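Local coordinates for glyoxylate reductase (PDB 3WNV), which probably catalyses the reduction of glyoxylate to glycolate with a nicotinamide cofactor, as a fungal member of the D-2-hydroxyacid dehydrogenase family, at residues F121-V132 with N283-H291; D235-A246 with G260-E271. All blocks are in the same frame, centred on the assembly; numbering follows the deposited sequence.

Contact 1 of 2, residues F121-V132 with N283-H291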
loop_
_atom_site.group_PDB
_atom_site.type_symbol
_atom_site.label_atom_id
_atom_site.label_comp_id
_atom_site.label_asym_id
_atom_site.label_seq_id
_atom_site.Cartn_x
_atom_site.Cartn_y
_atom_site.Cartn_z
ATOM N N PHE A 121 -13.410 3.831 -7.116
ATOM C CA PHE A 121 -14.576 3.100 -6.608
ATOM C C PHE A 121 -14.968 3.587 -5.238
ATOM O O PHE A 121 -16.134 3.950 -5.009
ATOM C CB PHE A 121 -14.323 1.586 -6.644
ATOM C CG PHE A 121 -15.465 0.761 -6.104
ATOM C CD1 PHE A 121 -16.518 0.423 -6.930
ATOM C CD2 PHE A 121 -15.453 0.289 -4.803
ATOM C CE1 PHE A 121 -17.593 -0.350 -6.472
ATOM C CE2 PHE A 121 -16.523 -0.510 -4.299
ATOM C CZ PHE A 121 -17.606 -0.849 -5.162
ATOM N N LEU A 122 -14.012 3.631 -4.316
ATOM C CA LEU A 122 -14.265 4.170 -2.989
ATOM C C LEU A 122 -14.749 5.620 -2.981
ATOM O O LEU A 122 -15.580 5.972 -2.160
ATOM C CB LEU A 122 -13.018 4.023 -2.099
ATOM C CG LEU A 122 -12.684 2.616 -1.668
ATOM C CD1 LEU A 122 -11.292 2.580 -0.985
ATOM C CD2 LEU A 122 -13.780 2.067 -0.715
ATOM N N MET A 123 -14.182 6.480 -3.836
ATOM C CA MET A 123 -14.576 7.889 -3.865
ATOM C C MET A 123 -16.046 8.045 -4.277
ATOM O O MET A 123 -16.799 8.782 -3.680
ATOM C CB MET A 123 -13.685 8.648 -4.855
ATOM C CG MET A 123 -13.989 10.145 -4.887
ATOM S SD MET A 123 -13.020 11.022 -6.160
ATOM C CE MET A 123 -13.853 10.523 -7.680
ATOM N N ILE A 124 -16.448 7.375 -5.346
ATOM C CA ILE A 124 -17.834 7.464 -5.767
ATOM C C ILE A 124 -18.749 6.867 -4.672
ATOM O O ILE A 124 -19.788 7.472 -4.344
ATOM C CB ILE A 124 -18.017 6.704 -7.088
ATOM C CG1 ILE A 124 -17.156 7.380 -8.189
ATOM C CG2 ILE A 124 -19.502 6.683 -7.495
ATOM C CD1 ILE A 124 -17.422 8.875 -8.366
ATOM N N GLY A 125 -18.330 5.756 -4.060
ATOM C CA GLY A 125 -19.085 5.122 -2.969
ATOM C C GLY A 125 -19.314 6.126 -1.820
ATOM O O GLY A 125 -20.428 6.227 -1.251
ATOM N N ALA A 126 -18.267 6.878 -1.503
ATOM C CA ALA A 126 -18.302 7.802 -0.360
ATOM C C ALA A 126 -19.185 8.999 -0.689
ATOM O O ALA A 126 -19.982 9.446 0.144
ATOM C CB ALA A 126 -16.900 8.234 -0.007
ATOM N N LEU A 127 -19.063 9.493 -1.924
ATOM C CA LEU A 127 -19.890 10.631 -2.348
ATOM C C LEU A 127 -21.358 10.284 -2.495
ATOM O O LEU A 127 -22.190 11.204 -2.452
ATOM C CB LEU A 127 -19.391 11.166 -3.682
ATOM C CG LEU A 127 -18.046 11.895 -3.676
ATOM C CD1 LEU A 127 -17.551 12.037 -5.093
ATOM C CD2 LEU A 127 -18.185 13.263 -3.053
ATOM N N ARG A 128 -21.690 9.012 -2.726
ATOM C CA ARG A 128 -23.085 8.563 -2.764
ATOM C C ARG A 128 -23.538 7.963 -1.432
ATOM O O ARG A 128 -24.720 7.563 -1.301
ATOM C CB ARG A 128 -23.308 7.496 -3.882
ATOM C CG ARG A 128 -22.955 7.947 -5.314
ATOM C CD ARG A 128 -23.744 9.206 -5.650
ATOM N NE ARG A 128 -23.635 9.543 -7.080
ATOM C CZ ARG A 128 -24.561 9.253 -7.999
ATOM N NH1 ARG A 128 -25.688 8.633 -7.662
ATOM N NH2 ARG A 128 -24.352 9.594 -9.272
ATOM N N GLN A 129 -22.611 7.868 -0.466
ATOM C CA GLN A 129 -22.822 7.077 0.782
ATOM C C GLN A 129 -23.498 5.746 0.432
ATOM O O GLN A 129 -24.569 5.357 0.970
ATOM C CB GLN A 129 -23.587 7.895 1.851
ATOM C CG GLN A 129 -22.926 9.262 2.044
ATOM C CD GLN A 129 -23.508 10.104 3.147
ATOM O OE1 GLN A 129 -24.506 9.733 3.767
ATOM N NE2 GLN A 129 -22.868 11.247 3.428
ATOM N N ALA A 130 -22.844 5.036 -0.476
ATOM C CA ALA A 130 -23.479 3.940 -1.199
ATOM C C ALA A 130 -23.773 2.706 -0.363
ATOM O O ALA A 130 -24.512 1.830 -0.805
ATOM C CB ALA A 130 -22.635 3.544 -2.424
ATOM N N TYR A 131 -23.176 2.598 0.820
ATOM C CA TYR A 131 -23.495 1.452 1.678
ATOM C C TYR A 131 -24.976 1.437 2.044
ATOM O O TYR A 131 -25.577 0.381 2.210
ATOM C CB TYR A 131 -22.575 1.405 2.931
ATOM C CG TYR A 131 -22.820 0.168 3.787
ATOM C CD1 TYR A 131 -22.442 -1.098 3.341
ATOM C CD2 TYR A 131 -23.452 0.272 5.025
ATOM C CE1 TYR A 131 -22.682 -2.258 4.132
ATOM C CE2 TYR A 131 -23.707 -0.865 5.818
ATOM C CZ TYR A 131 -23.298 -2.122 5.359
ATOM O OH TYR A 131 -23.526 -3.239 6.136
ATOM N N VAL A 132 -25.584 2.608 2.177
ATOM C CA VAL A 132 -27.018 2.655 2.447
ATOM C C VAL A 132 -27.874 2.031 1.326
ATOM O O VAL A 132 -28.642 1.125 1.605
ATOM C CB VAL A 132 -27.491 4.069 2.874
ATOM C CG1 VAL A 132 -28.976 4.078 3.162
ATOM C CG2 VAL A 132 -26.708 4.478 4.117
ATOM N N ASN A 283 -20.510 3.050 10.867
ATOM C CA ASN A 283 -21.064 4.240 10.201
ATOM C C ASN A 283 -21.519 3.923 8.757
ATOM O O ASN A 283 -20.688 3.705 7.865
ATOM C CB ASN A 283 -19.980 5.337 10.182
ATOM C CG ASN A 283 -20.483 6.649 9.659
ATOM O OD1 ASN A 283 -21.517 6.716 9.005
ATOM N ND2 ASN A 283 -19.736 7.707 9.929
ATOM N N PRO A 284 -22.838 3.919 8.510
ATOM C CA PRO A 284 -23.296 3.446 7.195
ATOM C C PRO A 284 -23.076 4.501 6.116
ATOM O O PRO A 284 -23.322 4.202 4.951
ATOM C CB PRO A 284 -24.798 3.209 7.411
ATOM C CG PRO A 284 -25.164 4.213 8.475
ATOM C CD PRO A 284 -23.959 4.316 9.388
ATOM N N ARG A 285 -22.628 5.696 6.499
ATOM C CA ARG A 285 -22.264 6.749 5.530
ATOM C C ARG A 285 -20.844 6.621 5.002
ATOM O O ARG A 285 -20.511 7.230 3.978
ATOM C CB ARG A 285 -22.422 8.153 6.133
ATOM C CG ARG A 285 -23.788 8.396 6.751
ATOM C CD ARG A 285 -23.890 9.816 7.298
ATOM N NE ARG A 285 -25.265 10.098 7.698
ATOM C CZ ARG A 285 -25.822 11.308 7.762
ATOM N NH1 ARG A 285 -25.123 12.397 7.445
ATOM N NH2 ARG A 285 -27.091 11.425 8.152
ATOM N N ALA A 286 -20.019 5.813 5.672
ATOM C CA ALA A 286 -18.670 5.480 5.199
ATOM C C ALA A 286 -18.701 4.410 4.101
ATOM O O ALA A 286 -19.626 3.606 4.030
ATOM C CB ALA A 286 -17.813 4.996 6.362
ATOM N N MET A 287 -17.694 4.412 3.232
ATOM C CA MET A 287 -17.569 3.356 2.222
ATOM C C MET A 287 -16.284 2.610 2.513
ATOM O O MET A 287 -15.208 3.213 2.445
ATOM C CB MET A 287 -17.524 3.970 0.829
ATOM C CG MET A 287 -17.447 2.897 -0.255
ATOM S SD MET A 287 -19.032 2.017 -0.478
ATOM C CE MET A 287 -18.592 0.639 -1.545
ATOM N N LEU A 288 -16.396 1.329 2.876
ATOM C CA LEU A 288 -15.258 0.603 3.479
ATOM C C LEU A 288 -15.008 -0.708 2.761
ATOM O O LEU A 288 -15.955 -1.509 2.551
ATOM C CB LEU A 288 -15.564 0.277 4.936
ATOM C CG LEU A 288 -15.865 1.467 5.849
ATOM C CD1 LEU A 288 -16.082 1.034 7.282
ATOM C CD2 LEU A 288 -14.718 2.513 5.796
ATOM N N LEU A 289 -13.741 -0.950 2.416
ATOM C CA LEU A 289 -13.291 -2.243 1.871
ATOM C C LEU A 289 -12.154 -2.810 2.727
ATOM O O LEU A 289 -11.403 -2.063 3.370
ATOM C CB LEU A 289 -12.808 -2.068 0.414
ATOM C CG LEU A 289 -13.931 -1.711 -0.588
ATOM C CD1 LEU A 289 -13.297 -1.374 -1.941
ATOM C CD2 LEU A 289 -14.901 -2.888 -0.746
ATOM N N PRO A 290 -12.013 -4.148 2.741
ATOM C CA PRO A 290 -10.951 -4.767 3.570
ATOM C C PRO A 290 -9.637 -4.965 2.829
ATOM O O PRO A 290 -9.175 -6.108 2.597
ATOM C CB PRO A 290 -11.553 -6.111 3.961
ATOM C CG PRO A 290 -12.457 -6.477 2.729
ATOM C CD PRO A 290 -13.024 -5.121 2.273
ATOM N N HIS A 291 -9.066 -3.843 2.416
ATOM C CA HIS A 291 -7.774 -3.819 1.734
ATOM C C HIS A 291 -7.712 -4.750 0.544
ATOM O O HIS A 291 -6.844 -5.645 0.503
ATOM C CB HIS A 291 -6.631 -4.129 2.741
ATOM C CG HIS A 291 -5.328 -3.526 2.366
ATOM N ND1 HIS A 291 -4.272 -3.413 3.252
ATOM C CD2 HIS A 291 -4.895 -2.947 1.209
ATOM C CE1 HIS A 291 -3.251 -2.832 2.650
ATOM N NE2 HIS A 291 -3.609 -2.532 1.409
HETATM O O HOH W 1 -22.437 13.046 5.611
#

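Contact 2 of 2, residues D235-A246 with G260-E271. With SO4 (sulfate ion), chain C.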
loop_
_atom_site.group_PDB
_atom_site.type_symbol
_atom_site.label_atom_id
_atom_site.label_comp_id
_atom_site.label_asym_id
_atom_site.label_seq_id
_atom_site.Cartn_x
_atom_site.Cartn_y
_atom_site.Cartn_z
ATOM N N ASP A 235 -15.407 22.015 5.684
ATOM C CA ASP A 235 -16.596 21.319 6.211
ATOM C C ASP A 235 -17.200 20.459 5.086
ATOM O O ASP A 235 -17.351 20.941 3.956
ATOM C CB ASP A 235 -17.658 22.331 6.684
ATOM C CG ASP A 235 -17.263 23.052 7.962
ATOM O OD1 ASP A 235 -16.345 22.595 8.676
ATOM O OD2 ASP A 235 -17.907 24.071 8.277
ATOM N N GLY A 236 -17.522 19.190 5.368
ATOM C CA GLY A 236 -18.061 18.294 4.348
ATOM C C GLY A 236 -17.033 17.613 3.444
ATOM O O GLY A 236 -17.399 17.026 2.402
ATOM N N VAL A 237 -15.749 17.648 3.833
ATOM C CA VAL A 237 -14.701 16.980 3.047
ATOM C C VAL A 237 -15.007 15.492 2.996
ATOM O O VAL A 237 -15.647 14.956 3.902
ATOM C CB VAL A 237 -13.287 17.206 3.697
ATOM C CG1 VAL A 237 -13.221 16.586 5.096
ATOM C CG2 VAL A 237 -12.141 16.725 2.788
ATOM N N VAL A 238 -14.586 14.835 1.918
ATOM C CA VAL A 238 -14.605 13.389 1.832
ATOM C C VAL A 238 -13.149 12.928 1.762
ATOM O O VAL A 238 -12.344 13.460 0.971
ATOM C CB VAL A 238 -15.359 12.928 0.578
ATOM C CG1 VAL A 238 -15.127 11.418 0.338
ATOM C CG2 VAL A 238 -16.834 13.241 0.714
ATOM N N ILE A 239 -12.805 11.961 2.589
ATOM C CA ILE A 239 -11.408 11.469 2.640
ATOM C C ILE A 239 -11.296 10.066 2.075
ATOM O O ILE A 239 -12.049 9.196 2.466
ATOM C CB ILE A 239 -10.833 11.533 4.089
ATOM C CG1 ILE A 239 -10.747 12.973 4.590
ATOM C CG2 ILE A 239 -9.464 10.840 4.177
ATOM C CD1 ILE A 239 -10.550 13.095 6.076
ATOM N N VAL A 240 -10.338 9.850 1.169
ATOM C CA VAL A 240 -10.058 8.506 0.622
ATOM C C VAL A 240 -8.658 8.074 0.972
ATOM O O VAL A 240 -7.724 8.877 0.857
ATOM C CB VAL A 240 -10.236 8.516 -0.897
ATOM C CG1 VAL A 240 -9.749 7.202 -1.543
ATOM C CG2 VAL A 240 -11.701 8.803 -1.285
ATOM N N ASN A 241 -8.510 6.816 1.390
ATOM C CA ASN A 241 -7.214 6.246 1.685
ATOM C C ASN A 241 -7.100 4.848 1.186
ATOM O O ASN A 241 -7.781 3.993 1.644
ATOM C CB ASN A 241 -6.992 6.246 3.200
ATOM C CG ASN A 241 -5.554 6.065 3.591
ATOM O OD1 ASN A 241 -4.704 6.040 2.751
ATOM N ND2 ASN A 241 -5.303 5.995 4.868
ATOM N N THR A 242 -6.217 4.636 0.248
ATOM C CA THR A 242 -5.876 3.324 -0.204
ATOM C C THR A 242 -4.419 2.947 0.115
ATOM O O THR A 242 -3.949 1.967 -0.332
ATOM C CB THR A 242 -6.128 3.146 -1.688
ATOM O OG1 THR A 242 -5.364 4.106 -2.359
ATOM C CG2 THR A 242 -7.567 3.364 -2.026
ATOM N N ALA A 243 -3.760 3.772 0.904
ATOM C CA ALA A 243 -2.317 3.668 1.137
ATOM C C ALA A 243 -1.980 2.844 2.373
ATOM O O ALA A 243 -1.776 1.634 2.285
ATOM C CB ALA A 243 -1.666 5.079 1.213
ATOM N N ARG A 244 -1.878 3.505 3.529
ATOM C CA ARG A 244 -1.654 2.809 4.781
ATOM C C ARG A 244 -2.562 3.463 5.804
ATOM O O ARG A 244 -2.626 4.682 5.875
ATOM C CB ARG A 244 -0.174 2.933 5.210
ATOM C CG ARG A 244 0.782 2.061 4.388
ATOM C CD ARG A 244 0.537 0.600 4.757
ATOM N NE ARG A 244 1.493 -0.333 4.125
ATOM C CZ ARG A 244 1.272 -0.936 2.956
ATOM N NH1 ARG A 244 0.147 -0.688 2.270
ATOM N NH2 ARG A 244 2.183 -1.769 2.450
ATOM N N GLY A 245 -3.265 2.682 6.630
ATOM C CA GLY A 245 -4.302 3.306 7.438
ATOM C C GLY A 245 -3.701 4.158 8.542
ATOM O O GLY A 245 -4.320 5.115 8.985
ATOM N N ALA A 246 -2.476 3.843 8.949
ATOM C CA ALA A 246 -1.875 4.527 10.083
ATOM C C ALA A 246 -1.368 5.914 9.730
ATOM O O ALA A 246 -0.892 6.658 10.613
ATOM C CB ALA A 246 -0.738 3.680 10.740
ATOM N N GLY A 260 -19.550 15.859 11.989
ATOM C CA GLY A 260 -20.044 16.279 10.687
ATOM C C GLY A 260 -18.996 17.054 9.913
ATOM O O GLY A 260 -19.256 17.507 8.809
ATOM N N LYS A 261 -17.800 17.199 10.480
ATOM C CA LYS A 261 -16.695 17.867 9.766
ATOM C C LYS A 261 -16.374 17.121 8.474
ATOM O O LYS A 261 -16.216 17.723 7.404
ATOM C CB LYS A 261 -15.438 17.901 10.646
ATOM C CG LYS A 261 -14.237 18.547 9.972
ATOM C CD LYS A 261 -14.439 20.054 9.941
ATOM C CE LYS A 261 -13.549 20.708 8.909
ATOM N NZ LYS A 261 -13.732 22.204 8.898
ATOM N N VAL A 262 -16.235 15.798 8.595
ATOM C CA VAL A 262 -15.992 14.944 7.443
ATOM C C VAL A 262 -17.332 14.323 7.042
ATOM O O VAL A 262 -18.014 13.697 7.869
ATOM C CB VAL A 262 -14.950 13.855 7.788
ATOM C CG1 VAL A 262 -14.811 12.843 6.639
ATOM C CG2 VAL A 262 -13.565 14.488 8.145
ATOM N N ALA A 263 -17.722 14.488 5.785
ATOM C CA ALA A 263 -19.018 14.012 5.340
ATOM C C ALA A 263 -19.008 12.478 5.185
ATOM O O ALA A 263 -19.963 11.770 5.560
ATOM C CB ALA A 263 -19.405 14.692 4.035
ATOM N N SER A 264 -17.918 11.953 4.636
ATOM C CA SER A 264 -17.823 10.527 4.375
ATOM C C SER A 264 -16.371 10.166 4.165
ATOM O O SER A 264 -15.531 11.047 3.983
ATOM C CB SER A 264 -18.638 10.120 3.152
ATOM O OG SER A 264 -18.639 8.688 3.045
ATOM N N VAL A 265 -16.079 8.876 4.206
ATOM C CA VAL A 265 -14.752 8.394 3.860
ATOM C C VAL A 265 -14.880 7.195 2.942
ATOM O O VAL A 265 -15.874 6.483 2.965
ATOM C CB VAL A 265 -13.882 7.991 5.052
ATOM C CG1 VAL A 265 -13.563 9.211 5.961
ATOM C CG2 VAL A 265 -14.580 6.863 5.874
ATOM N N GLY A 266 -13.844 7.000 2.141
ATOM C CA GLY A 266 -13.741 5.858 1.241
ATOM C C GLY A 266 -12.411 5.193 1.564
ATOM O O GLY A 266 -11.365 5.637 1.082
ATOM N N LEU A 267 -12.446 4.125 2.357
ATOM C CA LEU A 267 -11.201 3.524 2.867
ATOM C C LEU A 267 -10.991 2.101 2.402
ATOM O O LEU A 267 -11.939 1.336 2.359
ATOM C CB LEU A 267 -11.224 3.512 4.406
ATOM C CG LEU A 267 -11.469 4.902 5.030
ATOM C CD1 LEU A 267 -11.491 4.749 6.545
ATOM C CD2 LEU A 267 -10.400 5.934 4.615
ATOM N N ASP A 268 -9.722 1.732 2.174
ATOM C CA ASP A 268 -9.350 0.368 1.850
ATOM C C ASP A 268 -8.370 -0.064 2.904
ATOM O O ASP A 268 -8.019 -1.226 2.988
ATOM C CB ASP A 268 -8.674 0.342 0.490
ATOM C CG ASP A 268 -8.570 -1.073 -0.099
ATOM O OD1 ASP A 268 -9.553 -1.857 0.022
ATOM O OD2 ASP A 268 -7.505 -1.369 -0.686
ATOM N N VAL A 269 -7.963 0.861 3.752
ATOM C CA VAL A 269 -6.913 0.556 4.749
ATOM C C VAL A 269 -7.196 1.189 6.100
ATOM O O VAL A 269 -7.920 2.185 6.178
ATOM C CB VAL A 269 -5.505 1.007 4.249
ATOM C CG1 VAL A 269 -5.105 0.202 3.036
ATOM C CG2 VAL A 269 -5.483 2.526 3.952
ATOM N N TYR A 270 -6.617 0.626 7.164
ATOM C CA TYR A 270 -6.974 0.992 8.536
ATOM C C TYR A 270 -5.772 0.949 9.458
ATOM O O TYR A 270 -4.834 0.156 9.256
ATOM C CB TYR A 270 -8.080 0.063 9.100
ATOM C CG TYR A 270 -9.211 -0.017 8.112
ATOM C CD1 TYR A 270 -10.201 0.959 8.087
ATOM C CD2 TYR A 270 -9.212 -1.007 7.141
ATOM C CE1 TYR A 270 -11.223 0.915 7.144
ATOM C CE2 TYR A 270 -10.209 -1.054 6.191
ATOM C CZ TYR A 270 -11.195 -0.083 6.189
ATOM O OH TYR A 270 -12.177 -0.156 5.227
ATOM N N GLU A 271 -5.825 1.756 10.500
ATOM C CA GLU A 271 -4.666 1.897 11.379
ATOM C C GLU A 271 -4.223 0.605 12.063
ATOM O O GLU A 271 -3.028 0.412 12.246
ATOM C CB GLU A 271 -4.917 2.989 12.420
ATOM C CG GLU A 271 -3.727 3.229 13.339
ATOM C CD GLU A 271 -3.903 4.459 14.210
ATOM O OE1 GLU A 271 -4.979 5.081 14.125
ATOM O OE2 GLU A 271 -2.972 4.793 14.990
HETATM S S SO4 C . 1.073 -2.667 -1.236
HETATM O O1 SO4 C . 0.066 -1.981 -0.445
HETATM O O2 SO4 C . 1.382 -1.944 -2.466
HETATM O O3 SO4 C . 2.319 -2.673 -0.416
HETATM O O4 SO4 C . 0.616 -3.998 -1.589
HETATM O O HOH W 2 -7.330 4.957 6.524
HETATM O O HOH W 3 -5.229 -0.396 -1.375
HETATM O O HOH W 4 -2.838 -0.169 6.483
#

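Contact 1 of 2, residues F121-V132 with N283-H291
Met287 has the largest share of the packing, its side chain lying across the last turns of helix 112-127. CG stands anti to the backbone N (chi1 -178°), and the chain then bends at chi2 (73°), which takes CE to 3.6 Å from Phe121 CE2; the two side chains cross at about a right angle. Gly125 packs against this bend, its CA 3.9 Å from Met287 CG; a beta carbon at this position would collide with that CG. Farther along, Leu122 CD2 meets Leu289 CD1 at 3.7 Å, and that same methyl of Leu289 also touches the Phe121 ring.

The helix packs on one face of the Rossmann-type sheet, over its outermost strand 287-288, and it ends in a Schellman motif with Gln129 at positive phi. Beyond the turn, Tyr131 CB sits 3.5 Å from Pro284 O, which lies at the edge of the tyrosine ring and in its plane. Val132 runs alongside the proline ring, with Val132 CG2 4.0 Å from Pro284 CB.

Polar contact is indirect, for no hydrogen bond crosses directly. Gln129 and Arg285 extend side by side in the same direction, with Gln129 OE1 3.3 Å from Arg285 CG and the amide and guanidinium planes 41° apart. One water accepts from Gln129 NE2 at 2.9 Å and, weakly, from Arg285 NH1.

Contact 2 of 2, residues D235-A246 with G260-E271
Val269 lays its CG2 methyl against the amide of Asn241, 3.6 Å from CG, the two side chains crossing at about a right angle. That amide is gripped at both ends: Asn241 OD1 accepts from Ala243 N at 3.1 Å in an Asx turn, the donor above the carbonyl plane, while ND2 gives to Arg244 O and to a water shared with Val269 O. Replacing Asn241 by alanine would probably leave Ala243 N and Arg244 O without these mates and open a gap beside the Val269 methyl. Strands 237-241 and 262-267 run parallel, 10° apart, in a beta-alpha-beta unit; Gly266 N bonds Ile239 O at 2.9 Å, and Asn241 N returns to Gly266 O. At the opposite end Lys261 bends at chi2 (75°), and NZ meets Asp235 OD1 on the anti side, tilted out of the carboxylate plane, at 2.7 Å, a salt bridge; NZ also bonds Met233 O. Arg244 reaches a sulfate edge-on, NH1 to O1 and NH2 to O3, each 3.0 Å, while its NE pairs with Asp90. Gly88 N and Ala87 N also bind this probable crystallisation ion, consistent with a pocket for an anion such as the substrate carboxylate, as in family relatives.

In the fold
The two contacts have centres about 10 Å apart and share one parallel sheet, that of the probable cofactor-binding domain. In chain order, 121-132 comes first, then 235-246 and 260-271, and last 283-291, so contact 1 brackets contact 2. Strand 262-267 is the common element: it lies between strands 237-241 and 287-288. Met287 N probably bonds Val265 O (2.8 Å), and Ser264 OG probably bonds Arg285 O (2.5 Å), joining the pair directly. Helix 112-127 spans both, since Ala126 touches Val238 and Leu122 touches Asp268. The helix and these three strands are thus held together on one side of the probable nucleotide-binding domain, with the ends of strands 237-241 and 262-267 leading to sulfate-binding Arg244 and to Asp268.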